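Local coordinates for benzoate transport porin BenP (Acinetobacter baumannii AB307-0294, PDB 5DL8), which probably forms a channel through the outer membrane, as porins of the OprD family do, and is named for the transport of benzoate, at residues Ala78-Gln83 and Tyr115-Lys120; Thr311-Glu316 and Asn356-Ser361. All blocks are in the same frame, centred on the assembly; numbering follows the deposited sequence.

How the contacts relate
Contact 1 lies within the wall of the OprD-family barrel; contact 2 holds a loop against the wall's inner side. From the N terminus, strand 72-87 is the first to take part in a contact. Contact 1 closes when segment 115-120, on strand 107-123, returns antiparallel beside segment 78-83 after 31 residues. The chain then runs through many more barrel strands before contact 2 opens in the loop between strands 278-288 and 319-328. That loop is pinned to strand 355-368, with strands 319-328 and 336-349 lying between them in the chain. The contacts follow in series and neither nest nor cross. They lie on opposite sides of the chain's centre. The centres of contact 1 and contact 2 are about 37 Å apart.

Contact 1. Residues Ala78-Gln83 and Tyr115-Lys120; sequences ADASVQ and YGATLK
Asp79 and Thr118 form one antiparallel hydrogen-bonded pair, and Ser81 and Gly116 form the next. The two strand segments run at 173° to each other. In the first pair, Asp79 N gives its hydrogen to Thr118 O at 2.8 Å, in the carbonyl plane and on a lone pair. In the return bond Thr118 N approaches Asp79 O from above the plane of the Asp79 carbonyl. Ser81 N binds Gly116 O at 2.9 Å, and Gly116 N binds Ser81 O at 3.2 Å. Short CA-H...O contacts fill in between these bonds. Ala78 CA, for example, lies 3.1 Å from Thr118 O.

One salt bridge crosses the strands. Lys120 NZ meets Asp79 OD1 at 2.8 Å, on the syn side but 29° out of the carboxylate plane. The two side chains cross at about a right angle. The lysine chain already heads across to the neighbouring strand, and a bend at chi3 (-61°) sets CE and NZ beside Asp79 OD1. The same NZ also binds Ser60 O on strand 47-65, so it reaches a third strand.

Apolar contact is slight. Ala80 CB and Ala117 CB are 4.3 Å apart on one face of the sheet, the face that also carries Val82 and Tyr115. On the other face, Asp79 CB packs against Thr118 CB at 3.8 Å. There Ser81 OG is hydrogen-bonded to Glu132 OE1, and Thr118 OG1 to the backbone O of Glu132.

Such regular antiparallel pairing of neighbouring strands is how the wall of an outer-membrane beta-barrel porin is built.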
loop_
_atom_site.group_PDB
_atom_site.type_symbol
_atom_site.label_atom_id
_atom_site.label_comp_id
_atom_site.label_asym_id
_atom_site.label_seq_id
_atom_site.Cartn_x
_atom_site.Cartn_y
_atom_site.Cartn_z
ATOM N N ALA A 78 1.768 -18.691 16.058
ATOM C CA ALA A 78 2.312 -18.735 14.711
ATOM C C ALA A 78 1.282 -18.315 13.663
ATOM O O ALA A 78 0.030 -18.446 13.875
ATOM C CB ALA A 78 2.833 -20.122 14.395
ATOM N N ASP A 79 1.818 -17.787 12.575
ATOM C CA ASP A 79 1.010 -17.450 11.453
ATOM C C ASP A 79 1.591 -18.154 10.220
ATOM O O ASP A 79 2.742 -18.576 10.206
ATOM C CB ASP A 79 1.049 -15.971 11.134
ATOM C CG ASP A 79 0.540 -15.039 12.266
ATOM O OD1 ASP A 79 -0.280 -15.341 13.103
ATOM O OD2 ASP A 79 0.914 -13.900 12.179
ATOM N N ALA A 80 0.797 -18.197 9.165
ATOM C CA ALA A 80 1.263 -18.736 7.872
ATOM C C ALA A 80 0.326 -18.351 6.720
ATOM O O ALA A 80 -0.841 -18.024 6.930
ATOM C CB ALA A 80 1.410 -20.233 7.976
ATOM N N SER A 81 0.861 -18.384 5.501
ATOM C CA SER A 81 0.099 -17.949 4.325
ATOM C C SER A 81 0.493 -18.763 3.094
ATOM O O SER A 81 1.621 -19.259 3.018
ATOM C CB SER A 81 0.338 -16.428 4.062
ATOM O OG SER A 81 1.659 -16.147 3.609
ATOM N N VAL A 82 -0.421 -18.822 2.108
ATOM C CA VAL A 82 -0.148 -19.363 0.811
ATOM C C VAL A 82 -1.063 -18.649 -0.163
ATOM O O VAL A 82 -2.236 -18.331 0.159
ATOM C CB VAL A 82 -0.341 -20.908 0.818
ATOM C CG1 VAL A 82 -1.804 -21.275 1.166
ATOM C CG2 VAL A 82 0.050 -21.526 -0.538
ATOM N N GLN A 83 -0.501 -18.248 -1.303
ATOM C CA GLN A 83 -1.262 -17.544 -2.355
ATOM C C GLN A 83 -0.796 -18.051 -3.696
ATOM O O GLN A 83 0.399 -18.214 -3.935
ATOM C CB GLN A 83 -1.021 -16.030 -2.307
ATOM C CG GLN A 83 -1.103 -15.278 -0.954
ATOM C CD GLN A 83 -0.640 -13.828 -1.094
ATOM O OE1 GLN A 83 -1.257 -12.966 -1.766
ATOM N NE2 GLN A 83 0.550 -13.571 -0.530
ATOM N N TYR A 115 4.350 -18.191 -0.398
ATOM C CA TYR A 115 4.070 -18.712 0.896
ATOM C C TYR A 115 5.033 -18.106 1.959
ATOM O O TYR A 115 6.121 -17.643 1.643
ATOM C CB TYR A 115 4.122 -20.250 0.962
ATOM C CG TYR A 115 5.468 -20.833 0.586
ATOM C CD1 TYR A 115 5.785 -21.059 -0.736
ATOM C CD2 TYR A 115 6.430 -21.196 1.557
ATOM C CE1 TYR A 115 7.033 -21.602 -1.109
ATOM C CE2 TYR A 115 7.668 -21.740 1.208
ATOM C CZ TYR A 115 7.942 -21.934 -0.144
ATOM O OH TYR A 115 9.092 -22.485 -0.620
ATOM N N GLY A 116 4.598 -18.181 3.221
ATOM C CA GLY A 116 5.354 -17.723 4.384
ATOM C C GLY A 116 4.825 -18.281 5.702
ATOM O O GLY A 116 3.742 -18.909 5.772
ATOM N N ALA A 117 5.619 -18.058 6.740
ATOM C CA ALA A 117 5.254 -18.439 8.106
ATOM C C ALA A 117 5.886 -17.480 9.046
ATOM O O ALA A 117 6.830 -16.786 8.686
ATOM C CB ALA A 117 5.671 -19.866 8.419
ATOM N N THR A 118 5.290 -17.363 10.228
ATOM C CA THR A 118 5.712 -16.399 11.201
ATOM C C THR A 118 5.667 -17.034 12.598
ATOM O O THR A 118 4.605 -17.618 12.982
ATOM C CB THR A 118 4.777 -15.156 11.182
ATOM O OG1 THR A 118 4.539 -14.674 9.845
ATOM C CG2 THR A 118 5.392 -14.008 11.974
ATOM N N LEU A 119 6.768 -16.888 13.368
ATOM C CA LEU A 119 6.768 -17.201 14.832
ATOM C C LEU A 119 6.395 -15.959 15.650
ATOM O O LEU A 119 6.830 -14.874 15.318
ATOM C CB LEU A 119 8.125 -17.719 15.276
ATOM C CG LEU A 119 8.441 -19.213 15.264
ATOM C CD1 LEU A 119 7.918 -19.981 14.064
ATOM C CD2 LEU A 119 9.960 -19.413 15.420
ATOM N N LYS A 120 5.559 -16.122 16.661
ATOM C CA LYS A 120 5.099 -15.054 17.532
ATOM C C LYS A 120 5.410 -15.370 18.995
ATOM O O LYS A 120 5.165 -16.465 19.421
ATOM C CB LYS A 120 3.591 -14.917 17.467
ATOM C CG LYS A 120 3.142 -14.327 16.118
ATOM C CD LYS A 120 1.623 -14.062 15.939
ATOM C CE LYS A 120 0.727 -15.299 16.039
ATOM N NZ LYS A 120 -0.731 -14.872 15.875
#

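Contact 2. Residues Thr311-Glu316 and Asn356-Ser361; sequences TGFFKE and NHETES
Thr311 faces Glu360 with 7.7 Å between their CA atoms, and Phe313 faces Glu358 at 8.5 Å, so an irregular loop lies over a strand and side chains bridge the gap. At the Thr311 end, OG1 donates to Glu360 OE1 at 2.6 Å, meeting it nearly along the C-O axis. Glu360 CG stands opposite its own backbone N (chi1 -172°), and the chain runs on extended to the loop. Its other oxygen, OE2, takes the backbone N-H of Ala310.

Phe313 sits between the two glutamates. Its CZ lies 3.6 Å from Glu360 CB, which meets the ring at its edge. Glu358 OE1 approaches the ring obliquely at CD2, the ring and carboxylate planes 71° apart. Residues 311-316 are part of the long loop between strands 278-288 and 319-328. Like other inward-folded porin loops, it lies against the inner side of the barrel wall, here at strand 355-368.

Lys315 NZ binds Glu358 OE1 and Glu358 OE2, each at 3.2 Å and each through its syn lone pair. A bend at chi4 (68°) brings the amino group to this fork. Glu358 OE2 also binds Tyr386 OH on the next strand. A central water donates to Glu358 OE1 at 2.7 Å and to Thr311 OG1, and accepts from Phe313 N at 2.9 Å. The Glu358 side chain also touches Val388, a calcium ligand; the ion is about 9 Å from the Glu358 side chain.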
loop_
_atom_site.group_PDB
_atom_site.type_symbol
_atom_site.label_atom_id
_atom_site.label_comp_id
_atom_site.label_asym_id
_atom_site.label_seq_id
_atom_site.Cartn_x
_atom_site.Cartn_y
_atom_site.Cartn_z
ATOM N N THR A 311 0.110 7.050 -10.617
ATOM C CA THR A 311 1.250 7.741 -11.148
ATOM C C THR A 311 1.982 8.589 -10.021
ATOM O O THR A 311 3.202 8.665 -9.986
ATOM C CB THR A 311 0.870 8.555 -12.435
ATOM O OG1 THR A 311 -0.089 9.568 -12.203
ATOM C CG2 THR A 311 0.404 7.639 -13.566
ATOM N N GLY A 312 1.238 9.144 -9.059
ATOM C CA GLY A 312 1.813 9.467 -7.735
ATOM C C GLY A 312 2.111 10.964 -7.361
ATOM O O GLY A 312 2.147 11.351 -6.187
ATOM N N PHE A 313 2.379 11.693 -8.441
ATOM C CA PHE A 313 2.634 13.091 -8.488
ATOM C C PHE A 313 3.819 13.396 -7.565
ATOM O O PHE A 313 3.713 14.305 -6.746
ATOM C CB PHE A 313 1.318 13.759 -8.140
ATOM C CG PHE A 313 0.212 13.488 -9.179
ATOM C CD1 PHE A 313 -0.474 12.302 -9.198
ATOM C CD2 PHE A 313 -0.077 14.431 -10.144
ATOM C CE1 PHE A 313 -1.430 12.098 -10.176
ATOM C CE2 PHE A 313 -1.069 14.258 -11.060
ATOM C CZ PHE A 313 -1.701 13.052 -11.149
ATOM N N PHE A 314 4.885 12.579 -7.653
ATOM C CA PHE A 314 6.044 12.699 -6.723
ATOM C C PHE A 314 7.321 13.204 -7.476
ATOM O O PHE A 314 8.439 13.094 -7.038
ATOM C CB PHE A 314 6.241 11.371 -5.900
ATOM C CG PHE A 314 6.330 10.126 -6.711
ATOM C CD1 PHE A 314 7.517 9.783 -7.395
ATOM C CD2 PHE A 314 5.237 9.250 -6.793
ATOM C CE1 PHE A 314 7.592 8.577 -8.212
ATOM C CE2 PHE A 314 5.273 8.086 -7.632
ATOM C CZ PHE A 314 6.454 7.723 -8.312
ATOM N N LYS A 315 7.151 13.766 -8.641
ATOM C CA LYS A 315 8.274 14.189 -9.415
ATOM C C LYS A 315 8.868 15.521 -8.855
ATOM O O LYS A 315 8.213 16.276 -8.133
ATOM C CB LYS A 315 7.931 14.386 -10.934
ATOM C CG LYS A 315 7.371 13.168 -11.647
ATOM C CD LYS A 315 6.620 13.476 -12.964
ATOM C CE LYS A 315 5.951 12.264 -13.486
ATOM N NZ LYS A 315 4.817 11.781 -12.650
ATOM N N GLU A 316 10.128 15.726 -9.209
ATOM C CA GLU A 316 10.909 16.836 -8.629
ATOM C C GLU A 316 10.237 18.177 -8.847
ATOM O O GLU A 316 9.953 18.563 -9.974
ATOM C CB GLU A 316 12.312 16.894 -9.275
ATOM C CG GLU A 316 13.168 18.088 -8.900
ATOM C CD GLU A 316 14.578 18.016 -9.536
ATOM O OE1 GLU A 316 14.927 16.940 -10.041
ATOM O OE2 GLU A 316 15.347 19.008 -9.506
ATOM N N ASN A 356 6.333 20.771 -17.670
ATOM C CA ASN A 356 5.364 19.724 -17.882
ATOM C C ASN A 356 4.166 19.864 -16.974
ATOM O O ASN A 356 4.222 20.509 -15.971
ATOM C CB ASN A 356 6.085 18.357 -17.716
ATOM C CG ASN A 356 5.508 17.262 -18.548
ATOM O OD1 ASN A 356 4.543 17.446 -19.230
ATOM N ND2 ASN A 356 6.093 16.086 -18.457
ATOM N N HIS A 357 3.078 19.161 -17.328
ATOM C CA HIS A 357 1.931 19.064 -16.490
ATOM C C HIS A 357 1.196 17.798 -16.762
ATOM O O HIS A 357 1.268 17.241 -17.897
ATOM C CB HIS A 357 1.064 20.367 -16.615
ATOM C CG HIS A 357 0.454 20.644 -17.969
ATOM N ND1 HIS A 357 -0.693 20.023 -18.433
ATOM C CD2 HIS A 357 0.780 21.542 -18.926
ATOM C CE1 HIS A 357 -1.016 20.480 -19.633
ATOM N NE2 HIS A 357 -0.151 21.422 -19.940
ATOM N N GLU A 358 0.438 17.307 -15.768
ATOM C CA GLU A 358 -0.240 16.004 -15.985
ATOM C C GLU A 358 -1.513 15.898 -15.160
ATOM O O GLU A 358 -1.667 16.620 -14.169
ATOM C CB GLU A 358 0.728 14.849 -15.650
ATOM C CG GLU A 358 1.101 14.897 -14.183
ATOM C CD GLU A 358 2.233 13.975 -13.739
ATOM O OE1 GLU A 358 2.567 14.009 -12.479
ATOM O OE2 GLU A 358 2.761 13.206 -14.621
ATOM N N THR A 359 -2.414 15.038 -15.570
ATOM C CA THR A 359 -3.668 14.820 -14.885
ATOM C C THR A 359 -3.921 13.363 -14.720
ATOM O O THR A 359 -3.561 12.561 -15.597
ATOM C CB THR A 359 -4.931 15.482 -15.589
ATOM O OG1 THR A 359 -5.119 14.946 -16.907
ATOM C CG2 THR A 359 -4.819 16.952 -15.677
ATOM N N GLU A 360 -4.579 12.977 -13.640
ATOM C CA GLU A 360 -5.016 11.564 -13.466
ATOM C C GLU A 360 -6.417 11.543 -12.860
ATOM O O GLU A 360 -6.652 12.179 -11.838
ATOM C CB GLU A 360 -4.101 10.804 -12.537
ATOM C CG GLU A 360 -4.422 9.269 -12.488
ATOM C CD GLU A 360 -3.599 8.457 -11.479
ATOM O OE1 GLU A 360 -2.336 8.453 -11.577
ATOM O OE2 GLU A 360 -4.231 7.819 -10.598
ATOM N N SER A 361 -7.341 10.862 -13.515
ATOM C CA SER A 361 -8.685 10.618 -12.992
ATOM C C SER A 361 -8.804 9.128 -12.625
ATOM O O SER A 361 -8.145 8.290 -13.211
ATOM C CB SER A 361 -9.771 11.147 -13.981
ATOM O OG SER A 361 -9.667 10.465 -15.201
HETATM O O HOH W 1 2.149 11.530 -11.367
#